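Local coordinates for protein ADP-ribosylating toxin CARDS (Mycoplasma pneumoniae, PDB 4TLV) that transfers the ADP-ribosyl group from NAD(+) to multiple target proteins and causes vacuolization of mammalian cells as the main virulence factor of the bacterium, at residues F26-F35 with N43-S51; A58-W66 with V220-A231. All blocks are in the same frame, centred on the assembly; numbering follows the deposited sequence. Where two conformers were deposited one is given.

Overall arrangement
Both contacts belong to the ADP-ribosyltransferase part of the toxin and follow one another along the chain, their centres about 19 Å apart. Contact 1 is partly buried and local: the loop running into helix 35-40 and the chain after it pair mainly through backbone bonds and two waters, with aromatic and aliphatic side chains at the flanks. Contact 2 is wholly buried and joins segments 154 residues apart; there an arginine, a serine hydroxyl and aromatic faces engage a turn and a short helix. They meet where S51, in strand 49-53, packs on F230, and F44 lies against L228 and S229, so helix 228-231 is shared ground between them.

Contact 1 of 2, residues F26-F35 with N43-S51; sequences FSTLGDVRNF and NFGRSYFIS
Y48 and R33 run side by side and point the same way, with CG of R33 3.5 Å from CD2 of Y48. The arginine's flat end does not stack on the phenol: the guanidinium and ring planes are 81° apart. Its guanidinium is engaged elsewhere, in a salt bridge to D138 and a hydrogen bond to the carbonyl of P199. At another part of its rim the Y48 ring meets the carbonyl O of G30, which lies near the ring plane.

F49 starts out pointing away from 26-35, but its ring comes back to the backbone of R33, with CZ 3.7 Å from R33 CA; the backbone N of F35 lies at its edge. W197 meets the same ring edge-to-face. I50 sends CD1 against the backbone at the other end, 3.4 Å from F26 O. This reach follows from an extended chain, chi2 174°, which carries the methyl beyond CG1. L29 and F44 cross at about a right angle, L29 CD1 lying 3.6 Å from F44 CZ.

Between these side chains the backbones are bonded. V32 N gives a fairly straight bond to R46 O (163° at the hydrogen), and Y48 N returns one to V32 O at 2.8 Å; G30 N binds S47 O from above its carbonyl plane. One water links L29 N with the carbonyls of S47 and F49. A second donates to V32 O and N34 O and accepts from S47 OG. That hydroxyl also receives F49 N at 3.0 Å, closing an ST turn as the chain enters strand 49-53. The bonds on V32 N and V32 O make a single beta bridge between V32 and S47, which pairs the loop before helix 35-40 with the lead-in to an edge strand of the three-stranded antiparallel sheet in the mART domain.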
loop_
_atom_site.group_PDB
_atom_site.type_symbol
_atom_site.label_atom_id
_atom_site.label_comp_id
_atom_site.label_asym_id
_atom_site.label_seq_id
_atom_site.Cartn_x
_atom_site.Cartn_y
_atom_site.Cartn_z
ATOM N N PHE A 26 -19.317 -6.612 15.671
ATOM C CA PHE A 26 -19.785 -5.816 14.540
ATOM C C PHE A 26 -20.772 -6.612 13.693
ATOM O O PHE A 26 -20.550 -7.778 13.406
ATOM C CB PHE A 26 -18.604 -5.394 13.656
ATOM C CG PHE A 26 -17.623 -4.484 14.339
ATOM C CD1 PHE A 26 -17.839 -3.107 14.367
ATOM C CD2 PHE A 26 -16.495 -5.001 14.957
ATOM C CE1 PHE A 26 -16.949 -2.268 14.999
ATOM C CE2 PHE A 26 -15.583 -4.160 15.597
ATOM C CZ PHE A 26 -15.809 -2.791 15.609
ATOM N N SER A 27 -21.853 -5.972 13.280
ATOM C CA SER A 27 -22.865 -6.643 12.464
ATOM C C SER A 27 -22.725 -6.232 11.011
ATOM O O SER A 27 -22.157 -5.181 10.721
ATOM C CB SER A 27 -24.271 -6.278 12.965
ATOM O OG SER A 27 -24.497 -6.843 14.248
ATOM N N THR A 28 -23.247 -7.043 10.093
ATOM C CA THR A 28 -23.134 -6.733 8.670
ATOM C C THR A 28 -24.213 -5.738 8.237
ATOM O O THR A 28 -25.230 -5.581 8.910
ATOM C CB THR A 28 -23.307 -8.001 7.811
ATOM O OG1 THR A 28 -24.663 -8.452 7.912
ATOM C CG2 THR A 28 -22.361 -9.124 8.286
ATOM N N LEU A 29 -23.998 -5.093 7.098
ATOM C CA LEU A 29 -25.013 -4.256 6.477
ATOM C C LEU A 29 -26.193 -5.094 5.972
ATOM O O LEU A 29 -27.356 -4.712 6.130
ATOM C CB LEU A 29 -24.406 -3.476 5.296
ATOM C CG LEU A 29 -23.334 -2.441 5.650
ATOM C CD1 LEU A 29 -22.501 -2.076 4.419
ATOM C CD2 LEU A 29 -23.978 -1.207 6.277
ATOM N N GLY A 30 -25.885 -6.221 5.336
ATOM C CA GLY A 30 -26.891 -7.049 4.695
ATOM C C GLY A 30 -26.423 -8.477 4.450
ATOM O O GLY A 30 -25.548 -8.990 5.155
ATOM N N ASP A 31 -27.008 -9.130 3.450
ATOM C CA ASP A 31 -26.738 -10.555 3.236
ATOM C C ASP A 31 -26.104 -10.909 1.892
ATOM O O ASP A 31 -26.063 -12.088 1.513
ATOM C CB ASP A 31 -27.998 -11.416 3.483
ATOM C CG ASP A 31 -29.184 -11.021 2.612
ATOM O OD1 ASP A 31 -28.996 -10.276 1.625
ATOM O OD2 ASP A 31 -30.327 -11.473 2.917
ATOM N N VAL A 32 -25.587 -9.903 1.195
ATOM C CA VAL A 32 -25.013 -10.107 -0.135
ATOM C C VAL A 32 -23.505 -10.376 -0.095
ATOM O O VAL A 32 -22.725 -9.545 0.374
ATOM C CB VAL A 32 -25.276 -8.887 -1.041
ATOM C CG1 VAL A 32 -24.672 -9.099 -2.452
ATOM C CG2 VAL A 32 -26.777 -8.596 -1.124
ATOM N N ARG A 33 -23.095 -11.534 -0.595
ATOM C CA ARG A 33 -21.678 -11.894 -0.620
ATOM C C ARG A 33 -21.152 -11.659 -2.023
ATOM O O ARG A 33 -20.956 -12.594 -2.789
ATOM C CB ARG A 33 -21.460 -13.354 -0.184
ATOM C CG ARG A 33 -21.762 -13.627 1.272
ATOM C CD ARG A 33 -21.770 -15.118 1.583
ATOM N NE ARG A 33 -20.456 -15.692 1.884
ATOM C CZ ARG A 33 -19.964 -16.763 1.268
ATOM N NH1 ARG A 33 -20.654 -17.341 0.295
ATOM N NH2 ARG A 33 -18.786 -17.257 1.615
ATOM N N ASN A 34 -20.950 -10.395 -2.379
ATOM C CA ASN A 34 -20.489 -10.060 -3.722
ATOM C C ASN A 34 -19.209 -9.256 -3.600
ATOM O O ASN A 34 -19.235 -8.127 -3.101
ATOM C CB ASN A 34 -21.565 -9.254 -4.469
ATOM C CG ASN A 34 -21.188 -8.968 -5.903
ATOM O OD1 ASN A 34 -20.078 -8.511 -6.187
ATOM N ND2 ASN A 34 -22.126 -9.226 -6.826
ATOM N N PHE A 35 -18.091 -9.832 -4.039
ATOM C CA PHE A 35 -16.791 -9.199 -3.787
ATOM C C PHE A 35 -16.667 -7.839 -4.488
ATOM O O PHE A 35 -16.284 -6.830 -3.874
ATOM C CB PHE A 35 -15.645 -10.124 -4.205
ATOM C CG PHE A 35 -14.279 -9.491 -4.091
ATOM C CD1 PHE A 35 -13.698 -9.296 -2.852
ATOM C CD2 PHE A 35 -13.575 -9.108 -5.228
ATOM C CE1 PHE A 35 -12.432 -8.719 -2.749
ATOM C CE2 PHE A 35 -12.320 -8.523 -5.135
ATOM C CZ PHE A 35 -11.750 -8.330 -3.885
ATOM N N ASN A 43 -24.517 0.164 -5.071
ATOM C CA ASN A 43 -25.800 0.177 -4.353
ATOM C C ASN A 43 -25.565 -0.100 -2.875
ATOM O O ASN A 43 -26.136 -1.039 -2.307
ATOM C CB ASN A 43 -26.762 -0.882 -4.913
ATOM C CG ASN A 43 -27.090 -0.670 -6.381
ATOM O OD1 ASN A 43 -27.121 0.584 -6.812
ATOM N ND2 ASN A 43 -27.315 -1.633 -7.123
ATOM N N PHE A 44 -24.728 0.734 -2.263
ATOM C CA PHE A 44 -24.166 0.478 -0.943
ATOM C C PHE A 44 -25.209 0.227 0.133
ATOM O O PHE A 44 -26.243 0.905 0.199
ATOM C CB PHE A 44 -23.282 1.665 -0.527
ATOM C CG PHE A 44 -22.596 1.478 0.789
ATOM C CD1 PHE A 44 -21.537 0.582 0.909
ATOM C CD2 PHE A 44 -22.991 2.203 1.903
ATOM C CE1 PHE A 44 -20.881 0.417 2.134
ATOM C CE2 PHE A 44 -22.339 2.037 3.130
ATOM C CZ PHE A 44 -21.290 1.144 3.240
ATOM N N GLY A 45 -24.925 -0.745 0.989
ATOM C CA GLY A 45 -25.738 -0.940 2.172
ATOM C C GLY A 45 -26.250 -2.352 2.329
ATOM O O GLY A 45 -27.011 -2.610 3.254
ATOM N N ARG A 46 -25.841 -3.257 1.441
ATOM C CA ARG A 46 -26.353 -4.641 1.481
ATOM C C ARG A 46 -25.274 -5.696 1.724
ATOM O O ARG A 46 -25.591 -6.882 1.822
ATOM C CB ARG A 46 -27.037 -5.012 0.157
ATOM C CG ARG A 46 -28.223 -4.148 -0.266
ATOM C CD ARG A 46 -28.416 -4.240 -1.793
ATOM N NE ARG A 46 -27.197 -3.847 -2.499
ATOM C CZ ARG A 46 -26.518 -4.609 -3.358
ATOM N NH1 ARG A 46 -26.939 -5.828 -3.666
ATOM N NH2 ARG A 46 -25.414 -4.134 -3.928
ATOM N N SER A 47 -24.009 -5.290 1.799
ATOM C CA SER A 47 -22.934 -6.286 1.866
ATOM C C SER A 47 -22.901 -7.125 3.147
ATOM O O SER A 47 -23.166 -6.638 4.253
ATOM C CB SER A 47 -21.557 -5.651 1.658
ATOM O OG SER A 47 -20.572 -6.668 1.545
ATOM N N TYR A 48 -22.549 -8.398 2.973
ATOM C CA TYR A 48 -22.356 -9.325 4.080
ATOM C C TYR A 48 -20.948 -9.166 4.633
ATOM O O TYR A 48 -20.637 -9.707 5.662
ATOM C CB TYR A 48 -22.494 -10.760 3.564
ATOM C CG TYR A 48 -22.511 -11.829 4.632
ATOM C CD1 TYR A 48 -23.553 -11.896 5.560
ATOM C CD2 TYR A 48 -21.522 -12.810 4.678
ATOM C CE1 TYR A 48 -23.588 -12.877 6.520
ATOM C CE2 TYR A 48 -21.551 -13.810 5.635
ATOM C CZ TYR A 48 -22.583 -13.838 6.559
ATOM O OH TYR A 48 -22.604 -14.827 7.517
ATOM N N PHE A 49 -20.098 -8.424 3.920
ATOM C CA PHE A 49 -18.702 -8.309 4.303
ATOM C C PHE A 49 -18.492 -7.092 5.199
ATOM O O PHE A 49 -19.036 -6.025 4.918
ATOM C CB PHE A 49 -17.828 -8.162 3.055
ATOM C CG PHE A 49 -17.927 -9.327 2.096
ATOM C CD1 PHE A 49 -18.126 -10.621 2.572
ATOM C CD2 PHE A 49 -17.809 -9.132 0.722
ATOM C CE1 PHE A 49 -18.211 -11.708 1.701
ATOM C CE2 PHE A 49 -17.884 -10.214 -0.159
ATOM C CZ PHE A 49 -18.094 -11.516 0.346
ATOM N N ILE A 50 -17.689 -7.246 6.254
ATOM C CA ILE A 50 -17.341 -6.105 7.119
ATOM C C ILE A 50 -15.878 -5.708 6.910
ATOM O O ILE A 50 -14.991 -6.554 6.951
ATOM C CB ILE A 50 -17.564 -6.427 8.597
ATOM C CG1 ILE A 50 -19.044 -6.733 8.859
ATOM C CG2 ILE A 50 -17.128 -5.258 9.488
ATOM C CD1 ILE A 50 -19.301 -7.217 10.290
ATOM N N SER A 51 -15.626 -4.417 6.702
ATOM C CA SER A 51 -14.268 -3.956 6.393
ATOM C C SER A 51 -13.416 -3.668 7.622
ATOM O O SER A 51 -13.894 -3.140 8.630
ATOM C CB SER A 51 -14.315 -2.700 5.516
ATOM O OG SER A 51 -15.060 -1.689 6.192
HETATM O O HOH W 1 -21.226 -5.040 6.242
HETATM O O HOH W 2 -21.071 -7.395 -1.177
#

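Contact 2 of 2, residues A58-W66 with V220-A231; sequences AAIRFFGSW and VSEGTSASLSFA
R61 grips the carbonyl O of V220 end-on with two nitrogens, NH1 at 2.9 Å and NH2 at 3.1 Å. The oxygen lies in the guanidinium plane, and both donors come from the same face of the carbonyl. NH2 adds a weak bond to S221 O, while the T224 methyl CG2 lies over one face of the guanidinium. NE donates to the carbonyl of M434, which helps fix the group's rotation. The second strong bond is W66 N to S221 OG, 2.8 Å and nearly straight at 171°; this hydroxyl also bonds E252.

V220 leads into a type I' turn, S221 to T224, which supplies the other acceptors and joins strands 214-219 and 225-226 as a beta hairpin. The hairpin lies in the region inferred to form the NAD(+)-binding pocket, and a glycerol, probably from the crystallisation liquor, sits beside R61.

On the turn itself, S221 CB makes a CH-pi contact over the five-membered ring of W66, 3.8 Å from its centroid and 13° off the normal. E222 crosses the indole at about a right angle, its carboxylate plane turned 39° from the ring; CD is 3.2 Å from W66 CZ2, and OE1 is held by T433. S65 OG, bonded to F62 O, abuts V220 CB and CG1. At the other end of the contact, F62 turns one face of its ring to helix 228-231: F230 O stands 3.2 Å above the ring centre, while CB of F63 covers the opposite face.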
loop_
_atom_site.group_PDB
_atom_site.type_symbol
_atom_site.label_atom_id
_atom_site.label_comp_id
_atom_site.label_asym_id
_atom_site.label_seq_id
_atom_site.Cartn_x
_atom_site.Cartn_y
_atom_site.Cartn_z
ATOM N N ALA A 58 -4.063 3.122 8.066
ATOM C CA ALA A 58 -4.972 2.956 6.938
ATOM C C ALA A 58 -6.436 2.942 7.389
ATOM O O ALA A 58 -7.302 3.472 6.697
ATOM C CB ALA A 58 -4.620 1.682 6.138
ATOM N N ALA A 59 -6.721 2.340 8.543
ATOM C CA ALA A 59 -8.096 2.328 9.053
ATOM C C ALA A 59 -8.610 3.749 9.310
ATOM O O ALA A 59 -9.807 4.001 9.214
ATOM C CB ALA A 59 -8.202 1.500 10.343
ATOM N N ILE A 60 -7.716 4.663 9.679
ATOM C CA ILE A 60 -8.165 5.982 10.138
ATOM C C ILE A 60 -8.056 7.073 9.070
ATOM O O ILE A 60 -8.555 8.192 9.256
ATOM C CB ILE A 60 -7.456 6.424 11.455
ATOM C CG1 ILE A 60 -8.193 7.615 12.082
ATOM C CG2 ILE A 60 -6.024 6.823 11.185
ATOM C CD1 ILE A 60 -7.786 7.890 13.541
ATOM N N ARG A 61 -7.447 6.751 7.931
ATOM C CA ARG A 61 -7.260 7.766 6.879
ATOM C C ARG A 61 -8.547 8.509 6.488
ATOM O O ARG A 61 -8.544 9.751 6.367
ATOM C CB ARG A 61 -6.576 7.166 5.643
ATOM C CG ARG A 61 -6.380 8.145 4.451
ATOM C CD ARG A 61 -5.678 9.448 4.848
ATOM N NE ARG A 61 -5.639 10.357 3.704
ATOM C CZ ARG A 61 -6.658 11.135 3.332
ATOM N NH1 ARG A 61 -7.783 11.129 4.034
ATOM N NH2 ARG A 61 -6.548 11.923 2.254
ATOM N N PHE A 62 -9.649 7.784 6.284
ATOM C CA PHE A 62 -10.886 8.439 5.819
ATOM C C PHE A 62 -11.314 9.486 6.837
ATOM O O PHE A 62 -11.922 10.498 6.493
ATOM C CB PHE A 62 -12.040 7.433 5.618
ATOM C CG PHE A 62 -12.695 6.995 6.908
ATOM C CD1 PHE A 62 -12.149 5.963 7.666
ATOM C CD2 PHE A 62 -13.836 7.632 7.381
ATOM C CE1 PHE A 62 -12.726 5.562 8.873
ATOM C CE2 PHE A 62 -14.426 7.235 8.600
ATOM C CZ PHE A 62 -13.869 6.195 9.338
ATOM N N PHE A 63 -10.987 9.221 8.094
ATOM C CA PHE A 63 -11.449 10.038 9.206
ATOM C C PHE A 63 -10.743 11.408 9.237
ATOM O O PHE A 63 -11.201 12.336 9.912
ATOM C CB PHE A 63 -11.249 9.252 10.517
ATOM C CG PHE A 63 -12.025 9.797 11.682
ATOM C CD1 PHE A 63 -13.408 9.767 11.684
ATOM C CD2 PHE A 63 -11.367 10.309 12.787
ATOM C CE1 PHE A 63 -14.125 10.252 12.767
ATOM C CE2 PHE A 63 -12.077 10.798 13.867
ATOM C CZ PHE A 63 -13.460 10.769 13.854
ATOM N N GLY A 64 -9.644 11.536 8.496
ATOM C CA GLY A 64 -8.970 12.815 8.334
ATOM C C GLY A 64 -9.436 13.666 7.154
ATOM O O GLY A 64 -8.714 14.577 6.732
ATOM N N SER A 65 -10.616 13.371 6.594
ATOM C CA SER A 65 -11.159 14.175 5.492
ATOM C C SER A 65 -11.252 15.645 5.894
ATOM O O SER A 65 -11.610 15.952 7.030
ATOM C CB SER A 65 -12.569 13.716 5.129
ATOM O OG SER A 65 -12.552 12.427 4.551
ATOM N N TRP A 66 -10.973 16.540 4.952
ATOM C CA TRP A 66 -10.896 17.960 5.257
ATOM C C TRP A 66 -12.284 18.600 5.296
ATOM O O TRP A 66 -13.204 18.149 4.622
ATOM C CB TRP A 66 -10.028 18.678 4.227
ATOM C CG TRP A 66 -8.588 18.235 4.190
ATOM C CD1 TRP A 66 -7.984 17.256 4.948
ATOM C CD2 TRP A 66 -7.575 18.774 3.345
ATOM N NE1 TRP A 66 -6.649 17.172 4.614
ATOM C CE2 TRP A 66 -6.379 18.085 3.634
ATOM C CE3 TRP A 66 -7.567 19.773 2.361
ATOM C CZ2 TRP A 66 -5.181 18.368 2.969
ATOM C CZ3 TRP A 66 -6.380 20.053 1.707
ATOM C CH2 TRP A 66 -5.203 19.348 2.017
ATOM N N VAL A 220 -12.095 11.578 0.092
ATOM C CA VAL A 220 -11.595 11.873 1.438
ATOM C C VAL A 220 -10.392 12.823 1.454
ATOM O O VAL A 220 -9.546 12.751 2.350
ATOM C CB VAL A 220 -11.326 10.583 2.264
ATOM C CG1 VAL A 220 -12.645 9.875 2.569
ATOM C CG2 VAL A 220 -10.334 9.644 1.523
ATOM N N SER A 221 -10.349 13.699 0.448
ATOM C CA SER A 221 -9.406 14.816 0.336
ATOM C C SER A 221 -8.108 14.447 -0.363
ATOM O O SER A 221 -7.699 13.287 -0.372
ATOM C CB SER A 221 -9.098 15.469 1.690
ATOM O OG SER A 221 -10.288 15.778 2.394
ATOM N N GLU A 222 -7.495 15.457 -0.969
ATOM C CA GLU A 222 -6.229 15.310 -1.669
ATOM C C GLU A 222 -6.257 14.206 -2.719
ATOM O O GLU A 222 -5.265 13.514 -2.940
ATOM C CB GLU A 222 -5.092 15.104 -0.679
ATOM C CG GLU A 222 -4.792 16.381 0.076
ATOM C CD GLU A 222 -3.696 16.201 1.093
ATOM O OE1 GLU A 222 -3.847 15.332 1.983
ATOM O OE2 GLU A 222 -2.694 16.930 0.984
ATOM N N GLY A 223 -7.401 14.076 -3.376
ATOM C CA GLY A 223 -7.527 13.155 -4.497
ATOM C C GLY A 223 -7.806 11.722 -4.086
ATOM O O GLY A 223 -7.938 10.839 -4.942
ATOM N N THR A 224 -7.896 11.488 -2.786
ATOM C CA THR A 224 -7.970 10.130 -2.247
ATOM C C THR A 224 -9.389 9.572 -2.309
ATOM O O THR A 224 -10.333 10.261 -1.947
ATOM C CB THR A 224 -7.452 10.108 -0.786
ATOM O OG1 THR A 224 -6.125 10.633 -0.771
ATOM C CG2 THR A 224 -7.439 8.698 -0.210
ATOM N N SER A 225 -9.524 8.338 -2.797
ATOM C CA SER A 225 -10.805 7.633 -2.831
ATOM C C SER A 225 -10.908 6.688 -1.642
ATOM O O SER A 225 -9.922 6.055 -1.278
ATOM C CB SER A 225 -10.905 6.781 -4.109
ATOM O OG SER A 225 -10.609 7.537 -5.261
ATOM N N ALA A 226 -12.098 6.585 -1.048
ATOM C CA ALA A 226 -12.363 5.603 0.003
ATOM C C ALA A 226 -13.612 4.820 -0.384
ATOM O O ALA A 226 -14.520 5.377 -1.000
ATOM C CB ALA A 226 -12.572 6.296 1.371
ATOM N N SER A 227 -13.676 3.538 -0.048
ATOM C CA SER A 227 -14.964 2.865 -0.223
ATOM C C SER A 227 -15.906 3.319 0.876
ATOM O O SER A 227 -15.482 3.739 1.959
ATOM C CB SER A 227 -14.841 1.341 -0.214
ATOM O OG SER A 227 -14.144 0.919 0.923
ATOM N N LEU A 228 -17.195 3.227 0.602
ATOM C CA LEU A 228 -18.182 3.606 1.601
ATOM C C LEU A 228 -18.155 2.691 2.836
ATOM O O LEU A 228 -18.573 3.095 3.922
ATOM C CB LEU A 228 -19.579 3.664 0.973
ATOM C CG LEU A 228 -19.874 4.933 0.150
ATOM C CD1 LEU A 228 -18.896 5.152 -1.014
ATOM C CD2 LEU A 228 -21.324 4.905 -0.350
ATOM N N SER A 229 -17.654 1.471 2.699
ATOM C CA SER A 229 -17.624 0.573 3.817
ATOM C C SER A 229 -16.593 1.209 4.907
ATOM O O SER A 229 -16.760 1.002 6.102
ATOM C CB SER A 229 -17.221 -0.862 3.471
ATOM O OG SER A 229 -15.945 -0.881 2.848
ATOM N N PHE A 230 -15.583 1.939 4.435
ATOM C CA PHE A 230 -14.672 2.657 5.325
ATOM C C PHE A 230 -15.266 4.007 5.776
ATOM O O PHE A 230 -15.285 4.325 6.973
ATOM C CB PHE A 230 -13.307 2.892 4.645
ATOM C CG PHE A 230 -12.376 1.701 4.713
ATOM C CD1 PHE A 230 -12.628 0.554 3.968
ATOM C CD2 PHE A 230 -11.249 1.727 5.516
ATOM C CE1 PHE A 230 -11.787 -0.559 4.043
ATOM C CE2 PHE A 230 -10.392 0.616 5.590
ATOM C CZ PHE A 230 -10.669 -0.530 4.860
ATOM N N ALA A 231 -15.737 4.798 4.816
ATOM C CA ALA A 231 -16.160 6.184 5.097
ATOM C C ALA A 231 -17.525 6.315 5.788
ATOM O O ALA A 231 -17.823 7.362 6.382
ATOM C CB ALA A 231 -16.147 7.003 3.832
#